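Local coordinates for protein cellulase (Uncultured bacterium, PDB 3WX5) that probably hydrolyses internal beta-1,4-glucosidic bonds of cellulose, as a glycoside hydrolase family 12 endoglucanase, at residues S28-A32 with I53-G58; G33-R37 with A87-Q91; A100-S106 with S238-R244; G139-W145 with W178-R184; L164-W169 with L195-F200. One frame throughout, in Å; residues are numbered along the deposited sequence.

Contact 1 of 5, residues S28-A32 with I53-G58; sequences SRDVA and IGLETG
A32 N donates to L55 O at 3.0 Å with an N-H...O angle of 160°, the one hydrogen bond between residues 28-32 and 53-58. The same oxygen also meets V31 CA at 3.3 Å, a CA-H...O contact, and A32 CA makes another to E56 O. V31 then fits inside the bend that follows strand 49-54, a bend closed by G58 N bonding to G54 O. One methyl, V31 CG1, reaches I53 CG2 at 3.8 Å, the two side chains crossing at about a right angle; the other, CG2, rests on G58 CA at 3.6 Å. A CB on G58 would run into that methyl. R29 contributes its aliphatic base: CG lies 3.9 Å from I53 CD1 and 4.1 Å from L55 CD2. A bend at chi2 (-71°) brings the guanidinium back so that NH1 bonds to S28 O, which lies in the guanidinium plane. An alanine here would strip the CG contacts from I53 and L55 and would probably leave S28 O without this donor. Strand 28-31 belongs to the mixed sheet and strand 49-54 to the six-stranded antiparallel one, so the contact is sheet-on-sheet packing near the rim of the family's beta-sandwich.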
# COMPACT_ATOMS: atom_id res chain seq x y z
N SER A 28 -3.52 2.98 -15.30
CA SER A 28 -2.55 1.99 -14.80
C SER A 28 -1.52 1.61 -15.86
O SER A 28 -1.74 1.81 -17.08
CB SER A 28 -3.30 0.73 -14.36
OG SER A 28 -3.92 0.11 -15.49
N ARG A 29 -0.41 1.02 -15.42
CA ARG A 29 0.55 0.40 -16.33
C ARG A 29 1.09 -0.89 -15.73
O ARG A 29 1.40 -0.95 -14.54
CB ARG A 29 1.75 1.33 -16.61
CG ARG A 29 1.43 2.54 -17.53
CD ARG A 29 1.19 2.14 -19.01
NE ARG A 29 1.04 3.31 -19.89
CZ ARG A 29 -0.08 4.04 -19.99
NH1 ARG A 29 -1.12 3.77 -19.23
NH2 ARG A 29 -0.14 5.06 -20.84
N ASP A 30 1.21 -1.92 -16.55
CA ASP A 30 2.03 -3.07 -16.21
C ASP A 30 3.49 -2.66 -16.27
O ASP A 30 3.90 -1.94 -17.19
CB ASP A 30 1.75 -4.25 -17.15
CG ASP A 30 0.32 -4.74 -17.06
OD1 ASP A 30 -0.19 -4.90 -15.92
OD2 ASP A 30 -0.30 -5.00 -18.11
N VAL A 31 4.27 -3.10 -15.28
CA VAL A 31 5.69 -2.80 -15.21
C VAL A 31 6.52 -4.03 -14.88
O VAL A 31 6.00 -5.05 -14.38
CB VAL A 31 6.02 -1.66 -14.17
CG1 VAL A 31 5.25 -0.37 -14.48
CG2 VAL A 31 5.72 -2.16 -12.76
N ALA A 32 7.84 -3.93 -15.12
CA ALA A 32 8.80 -4.97 -14.77
C ALA A 32 8.39 -6.29 -15.40
O ALA A 32 8.32 -7.33 -14.73
CB ALA A 32 8.90 -5.11 -13.25
N ILE A 53 5.76 7.14 -14.80
CA ILE A 53 6.05 5.74 -14.42
C ILE A 53 7.17 5.14 -15.26
O ILE A 53 7.07 5.06 -16.50
CB ILE A 53 4.82 4.82 -14.62
CG1 ILE A 53 3.57 5.42 -13.99
CG2 ILE A 53 5.08 3.44 -13.98
CD1 ILE A 53 2.30 4.65 -14.32
N GLY A 54 8.18 4.62 -14.59
CA GLY A 54 9.25 3.87 -15.26
C GLY A 54 8.74 2.48 -15.58
O GLY A 54 8.32 1.74 -14.70
N LEU A 55 8.68 2.14 -16.87
CA LEU A 55 8.06 0.88 -17.27
C LEU A 55 8.84 -0.38 -16.89
O LEU A 55 8.27 -1.47 -16.81
CB LEU A 55 7.73 0.89 -18.77
CG LEU A 55 6.71 1.95 -19.17
CD1 LEU A 55 6.51 2.01 -20.70
CD2 LEU A 55 5.39 1.78 -18.42
N GLU A 56 10.15 -0.25 -16.67
CA GLU A 56 10.97 -1.40 -16.30
C GLU A 56 11.02 -1.62 -14.79
O GLU A 56 10.93 -2.75 -14.32
CB GLU A 56 12.39 -1.26 -16.88
CG GLU A 56 12.43 -1.48 -18.41
CD GLU A 56 13.71 -0.95 -19.07
OE1 GLU A 56 14.68 -0.62 -18.35
OE2 GLU A 56 13.77 -0.93 -20.32
N THR A 57 11.21 -0.54 -14.04
CA THR A 57 11.38 -0.62 -12.59
C THR A 57 10.04 -0.50 -11.86
O THR A 57 9.93 -0.87 -10.68
CB THR A 57 12.29 0.49 -12.08
OG1 THR A 57 11.69 1.76 -12.37
CG2 THR A 57 13.67 0.40 -12.74
N GLY A 58 9.07 0.15 -12.50
CA GLY A 58 7.86 0.56 -11.81
C GLY A 58 8.04 1.76 -10.90
O GLY A 58 7.07 2.21 -10.28

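Contact 2 of 5, residues G33-R37 with A87-Q91; sequences GGRYR and ACTSQ
G34 approaches S90 so closely that a side chain could not be fitted: a CB on G34 would fall on S90 OG, and its phi of 100° would also jam that CB against the preceding carbonyl. The glycine's own carbonyl oxygen takes S90 N at 2.9 Å, N-H...O 164°, the direct hydrogen bond of the contact. Beside it, one water ties three groups: it donates to R35 O and to S90 O, and accepts from T89 OG1 at 2.7 Å. Since T89 OG1 in turn accepts from G82 N, the hydroxyl both donates and accepts. With chi1 at 58°, OG1 sits between the backbone N and the carbonyl carbon of T89, and CG2 is left to pack on residues 33-37, 3.7 Å from R37 N and 3.8 Å from R37 CB. R35 folds over its neighbour instead: its CG stands 3.7 Å above the centre of the Y36 ring, and its NE bonds to Y36 OH at 3.1 Å. Both polar ends are also bonded to the backbone of V239, R35 NH2 to its O and Y36 OH to its N. Residues 87-91 comprise the second strand of the small hairpin closed by the C83-C88 disulfide and the loop after it, and they dock where R35 and Y36 both face V31, a classic beta bulge at the start of strand 36-39.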
# COMPACT_ATOMS: atom_id res chain seq x y z
N GLY A 33 8.01 -6.21 -16.67
CA GLY A 33 7.62 -7.39 -17.44
C GLY A 33 6.33 -8.01 -16.93
O GLY A 33 6.02 -9.16 -17.25
N GLY A 34 5.54 -7.23 -16.20
CA GLY A 34 4.25 -7.73 -15.73
C GLY A 34 4.27 -8.19 -14.29
O GLY A 34 3.24 -8.62 -13.76
N ARG A 35 5.43 -8.12 -13.63
CA ARG A 35 5.50 -8.63 -12.27
C ARG A 35 4.74 -7.71 -11.30
O ARG A 35 4.21 -8.17 -10.29
CB ARG A 35 6.95 -8.83 -11.81
CG ARG A 35 7.02 -9.21 -10.34
CD ARG A 35 8.31 -9.91 -9.96
NE ARG A 35 8.34 -10.15 -8.52
CZ ARG A 35 7.77 -11.19 -7.91
NH1 ARG A 35 7.15 -12.13 -8.61
NH2 ARG A 35 7.86 -11.31 -6.60
N TYR A 36 4.76 -6.40 -11.56
CA TYR A 36 4.04 -5.43 -10.74
C TYR A 36 3.13 -4.58 -11.62
O TYR A 36 3.21 -4.64 -12.84
CB TYR A 36 5.00 -4.51 -9.94
CG TYR A 36 6.02 -5.26 -9.12
CD1 TYR A 36 5.64 -6.10 -8.07
CD2 TYR A 36 7.38 -5.16 -9.42
CE1 TYR A 36 6.58 -6.86 -7.39
CE2 TYR A 36 8.33 -5.89 -8.70
CZ TYR A 36 7.92 -6.74 -7.72
OH TYR A 36 8.85 -7.49 -7.05
N ARG A 37 2.23 -3.83 -10.99
CA ARG A 37 1.35 -2.91 -11.69
C ARG A 37 1.37 -1.60 -10.94
O ARG A 37 1.31 -1.61 -9.71
CB ARG A 37 -0.06 -3.46 -11.62
CG ARG A 37 -1.02 -2.83 -12.60
CD ARG A 37 -1.91 -3.93 -13.18
NE ARG A 37 -3.22 -3.40 -13.47
CZ ARG A 37 -3.55 -2.85 -14.62
NH1 ARG A 37 -2.66 -2.82 -15.62
NH2 ARG A 37 -4.77 -2.35 -14.79
N ALA A 87 -7.90 -6.98 -10.68
CA ALA A 87 -6.84 -6.78 -11.67
C ALA A 87 -5.51 -7.35 -11.16
O ALA A 87 -4.85 -6.73 -10.31
CB ALA A 87 -6.70 -5.29 -12.02
N CYS A 88 -5.11 -8.50 -11.69
CA CYS A 88 -3.95 -9.25 -11.19
C CYS A 88 -2.67 -8.99 -11.99
O CYS A 88 -2.70 -8.80 -13.22
CB CYS A 88 -4.25 -10.77 -11.13
SG CYS A 88 -5.70 -11.28 -10.08
N THR A 89 -1.54 -8.99 -11.29
CA THR A 89 -0.23 -9.00 -11.93
C THR A 89 0.09 -10.40 -12.47
O THR A 89 -0.70 -11.33 -12.28
CB THR A 89 0.85 -8.52 -10.96
OG1 THR A 89 0.84 -9.36 -9.80
CG2 THR A 89 0.55 -7.09 -10.52
N SER A 90 1.24 -10.56 -13.12
CA SER A 90 1.60 -11.85 -13.70
C SER A 90 2.27 -12.77 -12.71
O SER A 90 3.27 -12.41 -12.09
CB SER A 90 2.48 -11.70 -14.94
OG SER A 90 1.96 -10.72 -15.81
N GLN A 91 1.74 -13.98 -12.62
CA GLN A 91 2.30 -15.02 -11.77
C GLN A 91 2.68 -14.50 -10.40
O GLN A 91 3.79 -14.69 -9.96
CB GLN A 91 3.52 -15.62 -12.42
CG GLN A 91 3.18 -16.22 -13.79
CD GLN A 91 4.18 -17.26 -14.20
OE1 GLN A 91 5.38 -16.98 -14.34
NE2 GLN A 91 3.70 -18.49 -14.36
O HOH W 1 0.89 -8.50 -15.75
O HOH W 2 3.24 -10.68 -10.04

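Contact 3 of 5, residues A100-S106 with S238-R244; sequences AISRLQS and SVTLTAR
A classic beta bulge interrupts the antiparallel pairing of strands 101-111 and 233-243 in the six-stranded sheet of the beta-sandwich: S102 and R103 both face T242. The evidence is a register shift of one between the I101-A243 and R103-T242 pairs, while the strand axes stay close to antiparallel, at 171° and 4.5 Å apart. T242 O is gripped three times, by S102 N, by R103 N at 3.1 Å and by S102 OG at 2.7 Å. The hydroxyl comes from above the carbonyl plane, 82° out of it, where the chi1 of 60° places it. Beyond the bulge the ladder is regular, with Q105 and T240 a hydrogen-bonded pair. On one face R103 lies alongside T242, and Q105 alongside T240, each pair pointing the same way. The other face is mostly apolar and turns to L216 and V219 of strand 215-225: L104 CD1 reaches V239 CG1 at 3.7 Å, and L241 CD1 meets I101 CG2 at 4.1 Å. On it S106 OG donates to S238 O at 2.6 Å, nearly in line with the C=O bond, and also pairs with Y122 OH. At the C-terminus R244 N bonds to A100 O. The R244 guanidinium passes with one face over I101 O, while NE bonds to E99 O; at its edge, in plane, a water accepts from R244 NH2 at 3.0 Å and donates to I101 O.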
# COMPACT_ATOMS: atom_id res chain seq x y z
N ALA A 100 -1.27 -20.17 4.95
CA ALA A 100 -0.47 -20.85 3.93
C ALA A 100 0.71 -19.97 3.43
O ALA A 100 1.43 -20.34 2.52
CB ALA A 100 -1.35 -21.26 2.77
N ILE A 101 0.92 -18.82 4.07
CA ILE A 101 2.10 -18.01 3.76
C ILE A 101 3.27 -18.46 4.66
O ILE A 101 3.10 -18.50 5.87
CB ILE A 101 1.85 -16.52 4.02
CG1 ILE A 101 0.69 -16.01 3.14
CG2 ILE A 101 3.13 -15.69 3.80
CD1 ILE A 101 0.26 -14.56 3.48
N SER A 102 4.43 -18.76 4.07
CA SER A 102 5.63 -19.01 4.90
C SER A 102 6.44 -17.75 5.17
O SER A 102 6.79 -17.48 6.31
CB SER A 102 6.56 -20.09 4.32
OG SER A 102 7.02 -19.72 3.03
N ARG A 103 6.70 -16.97 4.12
CA ARG A 103 7.50 -15.74 4.25
C ARG A 103 6.96 -14.66 3.32
O ARG A 103 6.57 -14.93 2.19
CB ARG A 103 8.97 -16.00 3.90
CG ARG A 103 9.76 -16.76 4.97
CD ARG A 103 11.19 -17.12 4.49
NE ARG A 103 11.23 -18.35 3.68
CZ ARG A 103 12.32 -18.86 3.10
NH1 ARG A 103 13.50 -18.24 3.21
NH2 ARG A 103 12.24 -19.98 2.39
N LEU A 104 7.17 -13.41 3.73
CA LEU A 104 6.79 -12.29 2.88
C LEU A 104 7.61 -11.07 3.24
O LEU A 104 7.55 -10.59 4.37
CB LEU A 104 5.31 -11.99 3.04
CG LEU A 104 4.82 -10.82 2.18
CD1 LEU A 104 5.03 -11.12 0.65
CD2 LEU A 104 3.33 -10.49 2.49
N GLN A 105 8.39 -10.59 2.29
CA GLN A 105 9.24 -9.42 2.55
C GLN A 105 9.23 -8.47 1.37
O GLN A 105 8.87 -8.85 0.26
CB GLN A 105 10.69 -9.83 2.86
CG GLN A 105 11.39 -10.54 1.72
CD GLN A 105 12.83 -10.93 2.09
OE1 GLN A 105 13.04 -11.71 3.02
NE2 GLN A 105 13.80 -10.27 1.46
N SER A 106 9.64 -7.24 1.63
CA SER A 106 9.61 -6.23 0.58
C SER A 106 10.68 -5.17 0.78
O SER A 106 11.10 -4.90 1.90
CB SER A 106 8.20 -5.66 0.54
OG SER A 106 8.10 -4.63 -0.42
N SER A 238 10.24 -4.04 -4.45
CA SER A 238 10.35 -5.47 -4.66
C SER A 238 9.47 -6.15 -3.63
O SER A 238 9.30 -5.67 -2.52
CB SER A 238 11.80 -5.90 -4.43
OG SER A 238 11.94 -7.29 -4.62
N VAL A 239 8.83 -7.24 -4.02
CA VAL A 239 8.15 -8.09 -3.05
C VAL A 239 8.61 -9.51 -3.25
O VAL A 239 8.77 -9.94 -4.39
CB VAL A 239 6.63 -8.05 -3.24
CG1 VAL A 239 5.98 -9.07 -2.29
CG2 VAL A 239 6.11 -6.63 -2.97
N THR A 240 8.89 -10.22 -2.15
CA THR A 240 9.25 -11.64 -2.25
C THR A 240 8.32 -12.48 -1.38
O THR A 240 8.27 -12.32 -0.15
CB THR A 240 10.72 -11.92 -1.85
OG1 THR A 240 11.60 -11.14 -2.67
CG2 THR A 240 11.05 -13.43 -2.07
N LEU A 241 7.57 -13.37 -2.02
CA LEU A 241 6.57 -14.17 -1.33
C LEU A 241 6.98 -15.65 -1.38
O LEU A 241 7.30 -16.17 -2.45
CB LEU A 241 5.20 -13.99 -1.98
CG LEU A 241 4.08 -15.00 -1.64
CD1 LEU A 241 3.63 -14.87 -0.17
CD2 LEU A 241 2.88 -14.82 -2.59
N THR A 242 6.85 -16.32 -0.25
CA THR A 242 7.05 -17.76 -0.19
C THR A 242 5.86 -18.45 0.44
O THR A 242 5.46 -18.11 1.56
CB THR A 242 8.32 -18.12 0.62
OG1 THR A 242 9.39 -17.25 0.20
CG2 THR A 242 8.70 -19.56 0.34
N ALA A 243 5.35 -19.47 -0.24
CA ALA A 243 4.21 -20.23 0.27
C ALA A 243 4.72 -21.40 1.11
O ALA A 243 5.81 -21.94 0.84
CB ALA A 243 3.36 -20.76 -0.92
N ARG A 244 3.92 -21.86 2.07
CA ARG A 244 4.27 -23.04 2.87
C ARG A 244 4.23 -24.30 1.97
O ARG A 244 3.48 -24.31 0.99
CB ARG A 244 3.28 -23.22 4.02
CG ARG A 244 3.37 -22.13 5.09
CD ARG A 244 2.58 -22.53 6.34
NE ARG A 244 2.51 -21.41 7.28
CZ ARG A 244 3.47 -21.08 8.14
NH1 ARG A 244 4.57 -21.85 8.29
NH2 ARG A 244 3.27 -20.04 8.97
O HOH W 3 1.10 -22.89 0.72
O HOH W 4 1.00 -18.32 8.16

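Contact 4 of 5, residues G139-W145 with W178-R184; sequences GAELMIW and WNYIAYR
The W178 indole presents its N-H edge to E141: NE1 donates to E141 OE1 at 2.9 Å, onto the anti lone pair, with the oxygen tilted from the ring plane. That oxygen also lies in the plane of the Y180 ring at its edge, 3.5 Å from CD1. An extended chain, CG anti to the backbone N (chi1 171°), carries OE1 to the edges of both rings; the other oxygen, OE2, lies close to D123 OD1. Further along, M143 SD approaches Y180 CE1 obliquely at 3.8 Å, a Met-aromatic contact, and receives a weak bond from W145 NE1. W145 then sets CZ3 3.9 Å above the centre of the R184 guanidinium, with the planes 70° apart; R184 NH2 bonds to V152 O. On the reverse of the sheet, the Y183 ring has M143 O at its edge, in plane, and L142 CG 3.8 Å from CE1. A phenylalanine in place of W178 would take away the indole N-H and would probably leave E141 OE1 without this donor and its carboxylate freer to turn. Six backbone bonds, M143 N to I181 O (2.8 Å) among them, join the strands, whose axes run 9° apart. This is a parallel pair within the mixed sheet of the beta-sandwich, and the face with E141 and W178 is probably the one lining the substrate cleft, as in family 12 relatives.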
# COMPACT_ATOMS: atom_id res chain seq x y z
N GLY A 139 -13.38 -8.68 4.86
CA GLY A 139 -11.96 -8.98 5.05
C GLY A 139 -11.23 -7.88 5.81
O GLY A 139 -11.67 -7.50 6.88
N ALA A 140 -10.02 -7.54 5.35
CA ALA A 140 -9.18 -6.61 6.12
C ALA A 140 -8.25 -5.85 5.20
O ALA A 140 -7.98 -6.25 4.06
CB ALA A 140 -8.35 -7.37 7.18
N GLU A 141 -7.78 -4.72 5.71
CA GLU A 141 -6.77 -3.92 5.06
C GLU A 141 -5.71 -3.69 6.12
O GLU A 141 -6.02 -3.25 7.24
CB GLU A 141 -7.37 -2.56 4.64
CG GLU A 141 -6.32 -1.55 4.14
CD GLU A 141 -6.92 -0.18 3.83
OE1 GLU A 141 -8.10 0.07 4.18
OE2 GLU A 141 -6.23 0.64 3.20
N LEU A 142 -4.46 -3.97 5.75
CA LEU A 142 -3.34 -3.77 6.66
C LEU A 142 -2.38 -2.76 6.06
O LEU A 142 -1.86 -2.96 4.96
CB LEU A 142 -2.64 -5.10 6.96
CG LEU A 142 -1.56 -5.11 8.04
CD1 LEU A 142 -1.31 -6.56 8.57
CD2 LEU A 142 -0.27 -4.51 7.52
N MET A 143 -2.24 -1.63 6.73
CA MET A 143 -1.35 -0.58 6.27
C MET A 143 -0.08 -0.54 7.12
O MET A 143 -0.12 -0.79 8.33
CB MET A 143 -2.03 0.79 6.34
CG MET A 143 -3.37 0.91 5.62
SD MET A 143 -3.67 2.65 5.11
CE MET A 143 -2.59 2.85 3.67
N ILE A 144 1.00 -0.05 6.51
CA ILE A 144 2.26 0.15 7.24
C ILE A 144 2.77 1.51 6.83
O ILE A 144 3.19 1.69 5.68
CB ILE A 144 3.30 -0.89 6.87
CG1 ILE A 144 2.77 -2.29 7.20
CG2 ILE A 144 4.59 -0.63 7.68
CD1 ILE A 144 3.62 -3.45 6.65
N TRP A 145 2.66 2.48 7.74
CA TRP A 145 2.97 3.87 7.43
C TRP A 145 4.44 4.13 7.79
O TRP A 145 4.84 3.94 8.94
CB TRP A 145 2.10 4.83 8.27
CG TRP A 145 0.61 4.87 7.92
CD1 TRP A 145 -0.17 3.86 7.40
CD2 TRP A 145 -0.27 6.00 8.09
NE1 TRP A 145 -1.47 4.31 7.21
CE2 TRP A 145 -1.56 5.60 7.67
CE3 TRP A 145 -0.09 7.30 8.62
CZ2 TRP A 145 -2.65 6.48 7.67
CZ3 TRP A 145 -1.20 8.17 8.66
CH2 TRP A 145 -2.46 7.75 8.20
N TRP A 178 -14.68 -3.70 6.23
CA TRP A 178 -13.52 -4.58 6.42
C TRP A 178 -12.80 -4.16 7.69
O TRP A 178 -13.08 -3.10 8.22
CB TRP A 178 -12.58 -4.46 5.20
CG TRP A 178 -11.98 -3.05 5.01
CD1 TRP A 178 -10.71 -2.67 5.28
CD2 TRP A 178 -12.62 -1.90 4.42
NE1 TRP A 178 -10.52 -1.33 4.95
CE2 TRP A 178 -11.69 -0.84 4.45
CE3 TRP A 178 -13.90 -1.68 3.86
CZ2 TRP A 178 -11.99 0.43 3.94
CZ3 TRP A 178 -14.21 -0.40 3.41
CH2 TRP A 178 -13.25 0.63 3.42
N ASN A 179 -11.93 -5.01 8.22
CA ASN A 179 -11.14 -4.60 9.37
C ASN A 179 -9.94 -3.82 8.85
O ASN A 179 -9.20 -4.29 7.99
CB ASN A 179 -10.61 -5.83 10.14
CG ASN A 179 -11.68 -6.54 10.97
OD1 ASN A 179 -11.46 -7.67 11.45
ND2 ASN A 179 -12.81 -5.87 11.21
N TYR A 180 -9.71 -2.64 9.44
CA TYR A 180 -8.60 -1.79 9.04
C TYR A 180 -7.56 -1.81 10.15
O TYR A 180 -7.88 -1.51 11.30
CB TYR A 180 -9.10 -0.36 8.87
CG TYR A 180 -8.03 0.71 8.73
CD1 TYR A 180 -7.62 1.14 7.47
CD2 TYR A 180 -7.59 1.43 9.84
CE1 TYR A 180 -6.69 2.19 7.31
CE2 TYR A 180 -6.64 2.50 9.71
CZ TYR A 180 -6.23 2.88 8.44
OH TYR A 180 -5.41 3.98 8.28
N ILE A 181 -6.35 -2.23 9.82
CA ILE A 181 -5.26 -2.21 10.79
C ILE A 181 -4.11 -1.39 10.23
O ILE A 181 -3.68 -1.62 9.11
CB ILE A 181 -4.70 -3.63 11.12
CG1 ILE A 181 -5.83 -4.67 11.27
CG2 ILE A 181 -3.91 -3.55 12.43
CD1 ILE A 181 -6.08 -5.51 10.01
N ALA A 182 -3.67 -0.38 10.97
CA ALA A 182 -2.54 0.42 10.47
C ALA A 182 -1.39 0.36 11.46
O ALA A 182 -1.58 0.57 12.68
CB ALA A 182 -2.97 1.85 10.25
N TYR A 183 -0.18 0.15 10.95
CA TYR A 183 1.01 0.21 11.79
C TYR A 183 1.76 1.46 11.40
O TYR A 183 2.27 1.55 10.30
CB TYR A 183 1.91 -1.02 11.57
CG TYR A 183 1.23 -2.31 12.00
CD1 TYR A 183 0.35 -2.97 11.14
CD2 TYR A 183 1.40 -2.81 13.30
CE1 TYR A 183 -0.32 -4.14 11.55
CE2 TYR A 183 0.74 -3.99 13.71
CZ TYR A 183 -0.11 -4.65 12.83
OH TYR A 183 -0.85 -5.73 13.24
N ARG A 184 1.85 2.42 12.32
CA ARG A 184 2.53 3.66 12.01
C ARG A 184 3.90 3.63 12.69
O ARG A 184 3.96 3.60 13.93
CB ARG A 184 1.72 4.86 12.54
CG ARG A 184 2.31 6.21 12.11
CD ARG A 184 1.60 7.40 12.79
NE ARG A 184 1.77 8.57 11.94
CZ ARG A 184 0.88 9.55 11.81
NH1 ARG A 184 -0.21 9.57 12.58
NH2 ARG A 184 1.08 10.51 10.90

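Contact 5 of 5, residues L164-W169 with L195-F200; sequences LAGATW and LDLKAF
W169 and F200 join a tight hairpin, turned by a type I' beta turn from L164 to A167, to the start of helix 197-206. The aromatic part is a T-shaped pair: the F200 edge points into the W169 face, ring centroids 4.9 Å apart and planes at 85°. F200 CE2 stands over the indole, and F200 CZ comes within 3.5 Å of W169 CZ2. Apolar contacts surround this pair. L164 CB lies over one face of F200 and L164 CD1 reaches F200 CD2 at 3.8 Å, while A165 CB packs against F200 CE1 at 3.7 Å and L195 CD1 at 4.0 Å. F200 thus fits between the turn and the indole, and it also meets Y183 edge-to-face and I144 of the sheet beneath. No direct hydrogen bond crosses the contact; a water links the backbones, accepting from D196 N and lying within bonding reach of A165 O. Each side is braced internally. D196 is the N-cap of the helix: with CG anti to its own N (chi1 -178°), OD1 takes A199 N from above the carboxylate plane. In the hairpin, L164 O is met from opposite faces of its plane, by A167 N at 3.0 Å and by W169 NE1 at 2.9 Å. The second bond lies in the indole plane and so helps to fix the rotation of the ring that F200 meets.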
# COMPACT_ATOMS: atom_id res chain seq x y z
N LEU A 164 8.06 -4.91 15.90
CA LEU A 164 7.90 -5.86 14.77
C LEU A 164 8.91 -5.53 13.70
O LEU A 164 9.18 -4.36 13.44
CB LEU A 164 6.50 -5.75 14.17
CG LEU A 164 5.30 -6.19 15.02
CD1 LEU A 164 3.97 -5.76 14.31
CD2 LEU A 164 5.35 -7.72 15.28
N ALA A 165 9.51 -6.56 13.13
CA ALA A 165 10.26 -6.44 11.87
C ALA A 165 11.46 -5.51 12.01
O ALA A 165 11.89 -4.89 11.04
CB ALA A 165 9.34 -5.94 10.72
N GLY A 166 11.92 -5.32 13.25
CA GLY A 166 13.16 -4.58 13.46
C GLY A 166 12.93 -3.13 13.83
O GLY A 166 13.86 -2.33 13.82
N ALA A 167 11.67 -2.78 14.11
CA ALA A 167 11.32 -1.41 14.48
C ALA A 167 10.10 -1.42 15.38
O ALA A 167 9.64 -2.49 15.76
CB ALA A 167 11.06 -0.56 13.22
N THR A 168 9.68 -0.22 15.79
CA THR A 168 8.57 -0.02 16.71
C THR A 168 7.43 0.69 15.97
O THR A 168 7.69 1.61 15.17
CB THR A 168 9.08 0.85 17.92
OG1 THR A 168 10.02 0.03 18.64
CG2 THR A 168 7.95 1.16 18.86
N TRP A 169 6.19 0.30 16.29
CA TRP A 169 4.98 0.77 15.58
C TRP A 169 3.82 1.03 16.54
O TRP A 169 3.56 0.25 17.43
CB TRP A 169 4.53 -0.27 14.53
CG TRP A 169 5.70 -0.84 13.71
CD1 TRP A 169 6.56 -1.85 14.11
CD2 TRP A 169 6.16 -0.41 12.42
NE1 TRP A 169 7.56 -2.01 13.16
CE2 TRP A 169 7.33 -1.15 12.12
CE3 TRP A 169 5.69 0.52 11.48
CZ2 TRP A 169 8.00 -1.03 10.89
CZ3 TRP A 169 6.41 0.69 10.29
CH2 TRP A 169 7.56 -0.08 10.02
N LEU A 195 11.83 -5.73 4.47
CA LEU A 195 10.87 -5.53 5.55
C LEU A 195 10.05 -6.78 5.67
O LEU A 195 9.56 -7.29 4.65
CB LEU A 195 9.97 -4.32 5.25
CG LEU A 195 9.01 -3.97 6.39
CD1 LEU A 195 9.77 -3.46 7.67
CD2 LEU A 195 8.02 -2.93 5.91
N ASP A 196 9.95 -7.31 6.89
CA ASP A 196 9.21 -8.55 7.11
C ASP A 196 7.71 -8.27 7.20
O ASP A 196 7.19 -7.96 8.28
CB ASP A 196 9.71 -9.24 8.37
CG ASP A 196 9.03 -10.57 8.64
OD1 ASP A 196 8.07 -10.94 7.91
OD2 ASP A 196 9.47 -11.26 9.58
N LEU A 197 7.01 -8.32 6.07
CA LEU A 197 5.57 -8.04 6.04
C LEU A 197 4.78 -9.11 6.84
O LEU A 197 3.71 -8.80 7.38
CB LEU A 197 5.05 -7.97 4.60
CG LEU A 197 5.71 -6.89 3.72
CD1 LEU A 197 5.07 -6.79 2.35
CD2 LEU A 197 5.70 -5.52 4.45
N LYS A 198 5.26 -10.35 6.86
CA LYS A 198 4.54 -11.43 7.56
C LYS A 198 4.46 -11.12 9.06
O LYS A 198 3.50 -11.47 9.72
CB LYS A 198 5.27 -12.77 7.34
CG LYS A 198 4.55 -14.02 7.87
CD LYS A 198 3.19 -14.20 7.20
CE LYS A 198 2.42 -15.46 7.65
NZ LYS A 198 3.04 -16.28 8.76
N ALA A 199 5.47 -10.43 9.59
CA ALA A 199 5.44 -10.08 11.04
C ALA A 199 4.18 -9.27 11.34
O ALA A 199 3.50 -9.52 12.36
CB ALA A 199 6.68 -9.30 11.45
N PHE A 200 3.85 -8.31 10.47
CA PHE A 200 2.63 -7.50 10.68
C PHE A 200 1.37 -8.32 10.54
O PHE A 200 0.43 -8.17 11.32
CB PHE A 200 2.60 -6.31 9.70
CG PHE A 200 3.78 -5.40 9.83
CD1 PHE A 200 4.95 -5.66 9.14
CD2 PHE A 200 3.79 -4.38 10.81
CE1 PHE A 200 6.10 -4.90 9.31
CE2 PHE A 200 4.90 -3.56 10.93
CZ PHE A 200 6.07 -3.82 10.19
O HOH W 5 12.14 -6.49 8.73

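Contact 4 is the core of the set, nearly all its residues buried and its centre about 10 Å from that of the chain; the other four lie farther out, at 15-16 Å, and are only partly buried. Contacts 3 and 4 are strand ladders, one antiparallel with a bulge, the other parallel and rich in aromatics. Contacts 1, 2 and 5 rest on turns, with few or no direct hydrogen bonds across them. Strands 28-31 and 36-39 pair between contacts 1 and 2, where the D30-R37 salt bridge also runs. Contact 5 touches contact 3 through strand 191-196 and contact 4 through F200, so helix 197-206 meets both sheets.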